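Local coordinates for protein catechol 2,3-dioxygenase (Rhodococcus sp., PDB 2WL3) that probably catalyses the iron-dependent extradiol ring cleavage of catechols, using dioxygen to open the aromatic ring next to its paired hydroxyl groups, at residues G8-S13 and Q145-I150. Numbering follows the deposited sequence.
Sequences GYLGLS and QGLGHI. With FE (Fe (III) ion), chain K.
The carbonyl oxygen of Gly8 accepts a hydrogen bond from Arg51 NE and also lies against Leu147, the distance from Gly8 O to Leu147 CD2 being 3.9 Å. Gly8 and Tyr9 together pair with Gly66 of the adjacent strand 61-68, a classic beta bulge in the N-terminal sheet of this two-domain extradiol dioxygenase of the vicinal oxygen chelate family. Residues 145-150 lead into strand 149-152 of the iron-binding sheet, so the buried contact joins the two sheets near the centre of the chain. Leu147 does most of the bridging. With chi1 at 70°, Leu147 CG is tucked over its own backbone, flanked by N and C, and Leu147 CD2 settles on the main chain, 3.6 Å from Tyr9 CA. Leu147 CD2 also lies 3.8 Å from Leu10 CG, and the two leucine side chains cross at roughly a right angle. Farther along, Leu10 and Ile150 run alongside each other, pointing opposite ways, with Leu10 CD1 3.7 Å from Ile150 CG2. Leu62 and Ile65 of strand 61-68 also touch Leu10, while Leu213 flanks both Leu147 and Ile150. Between Leu147 and Ile150 in sequence, His149 directs its CB away from strand 6-13 and joins His212 and Glu263 in the facial triad of two histidines and one carboxylate. Its ring stacks on that of His197, and His149 NE2 binds the iron at 2.2 Å.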
loop_
_atom_site.group_PDB
_atom_site.type_symbol
_atom_site.label_atom_id
_atom_site.label_comp_id
_atom_site.label_asym_id
_atom_site.label_seq_id
_atom_site.Cartn_x
_atom_site.Cartn_y
_atom_site.Cartn_z
ATOM N N GLY C 8 -30.765 -6.914 -10.404
ATOM C CA GLY C 8 -30.824 -7.915 -9.323
ATOM C C GLY C 8 -31.196 -9.319 -9.764
ATOM O O GLY C 8 -30.516 -10.288 -9.423
ATOM N N TYR C 9 -32.277 -9.453 -10.519
ATOM C CA TYR C 9 -32.677 -10.786 -10.984
ATOM C C TYR C 9 -33.425 -10.730 -12.298
ATOM O O TYR C 9 -33.899 -9.669 -12.708
ATOM C CB TYR C 9 -33.499 -11.535 -9.901
ATOM C CG TYR C 9 -34.772 -10.828 -9.493
ATOM C CD1 TYR C 9 -34.822 -10.070 -8.329
ATOM C CD2 TYR C 9 -35.936 -10.924 -10.268
ATOM C CE1 TYR C 9 -35.998 -9.420 -7.938
ATOM C CE2 TYR C 9 -37.116 -10.266 -9.892
ATOM C CZ TYR C 9 -37.136 -9.514 -8.730
ATOM O OH TYR C 9 -38.288 -8.864 -8.336
ATOM N N LEU C 10 -33.531 -11.877 -12.957
ATOM C CA LEU C 10 -34.329 -11.993 -14.153
ATOM C C LEU C 10 -35.331 -13.126 -13.968
ATOM O O LEU C 10 -34.999 -14.177 -13.389
ATOM C CB LEU C 10 -33.445 -12.269 -15.385
ATOM C CG LEU C 10 -32.493 -11.211 -15.961
ATOM C CD1 LEU C 10 -31.695 -11.822 -17.115
ATOM C CD2 LEU C 10 -33.221 -9.943 -16.436
ATOM N N GLY C 11 -36.561 -12.898 -14.424
ATOM C CA GLY C 11 -37.562 -13.960 -14.566
ATOM C C GLY C 11 -37.632 -14.393 -16.014
ATOM O O GLY C 11 -37.723 -13.554 -16.923
ATOM N N LEU C 12 -37.591 -15.702 -16.229
ATOM C CA LEU C 12 -37.579 -16.290 -17.563
ATOM C C LEU C 12 -38.707 -17.313 -17.743
ATOM O O LEU C 12 -38.963 -18.141 -16.865
ATOM C CB LEU C 12 -36.229 -16.967 -17.818
ATOM C CG LEU C 12 -35.064 -16.270 -18.530
ATOM C CD1 LEU C 12 -34.815 -14.836 -18.109
ATOM C CD2 LEU C 12 -33.790 -17.106 -18.388
ATOM N N SER C 13 -39.396 -17.232 -18.875
ATOM C CA SER C 13 -40.348 -18.258 -19.263
ATOM C C SER C 13 -39.607 -19.244 -20.139
ATOM O O SER C 13 -38.991 -18.853 -21.120
ATOM C CB SER C 13 -41.488 -17.653 -20.070
ATOM O OG SER C 13 -42.155 -16.647 -19.350
ATOM N N GLN C 145 -22.680 -5.367 -8.553
ATOM C CA GLN C 145 -22.672 -5.210 -10.008
ATOM C C GLN C 145 -23.877 -5.886 -10.649
ATOM O O GLN C 145 -24.147 -5.709 -11.836
ATOM C CB GLN C 145 -21.393 -5.798 -10.602
ATOM C CG GLN C 145 -20.115 -5.095 -10.190
ATOM C CD GLN C 145 -19.011 -5.242 -11.226
ATOM O OE1 GLN C 145 -19.253 -5.666 -12.361
ATOM N NE2 GLN C 145 -17.790 -4.884 -10.841
ATOM N N GLY C 146 -24.592 -6.683 -9.870
ATOM C CA GLY C 146 -25.757 -7.393 -10.380
ATOM C C GLY C 146 -25.376 -8.650 -11.129
ATOM O O GLY C 146 -24.194 -9.026 -11.185
ATOM N N LEU C 147 -26.379 -9.294 -11.718
ATOM C CA LEU C 147 -26.197 -10.591 -12.360
ATOM C C LEU C 147 -25.337 -10.536 -13.624
ATOM O O LEU C 147 -24.575 -11.459 -13.893
ATOM C CB LEU C 147 -27.562 -11.231 -12.642
ATOM C CG LEU C 147 -28.477 -10.645 -13.705
ATOM C CD1 LEU C 147 -28.349 -11.450 -14.986
ATOM C CD2 LEU C 147 -29.899 -10.712 -13.211
ATOM N N GLY C 148 -25.454 -9.434 -14.368
ATOM C CA GLY C 148 -24.725 -9.235 -15.601
ATOM C C GLY C 148 -25.371 -8.085 -16.337
ATOM O O GLY C 148 -25.929 -7.182 -15.710
ATOM N N HIS C 149 -25.294 -8.102 -17.662
ATOM C CA HIS C 149 -26.027 -7.123 -18.461
ATOM C C HIS C 149 -26.886 -7.779 -19.535
ATOM O O HIS C 149 -26.573 -8.859 -20.029
ATOM C CB HIS C 149 -25.097 -6.053 -19.051
ATOM C CG HIS C 149 -24.193 -6.540 -20.143
ATOM N ND1 HIS C 149 -22.818 -6.443 -20.065
ATOM C CD2 HIS C 149 -24.461 -7.067 -21.360
ATOM C CE1 HIS C 149 -22.278 -6.923 -21.173
ATOM N NE2 HIS C 149 -23.256 -7.307 -21.977
ATOM N N ILE C 150 -27.970 -7.109 -19.896
ATOM C CA ILE C 150 -28.929 -7.652 -20.850
ATOM C C ILE C 150 -29.178 -6.700 -22.014
ATOM O O ILE C 150 -29.007 -5.487 -21.875
ATOM C CB ILE C 150 -30.266 -7.937 -20.149
ATOM C CG1 ILE C 150 -30.710 -6.718 -19.339
ATOM C CG2 ILE C 150 -30.143 -9.162 -19.236
ATOM C CD1 ILE C 150 -32.087 -6.857 -18.760
HETATM FE FE FE K . -23.126 -7.850 -24.131
#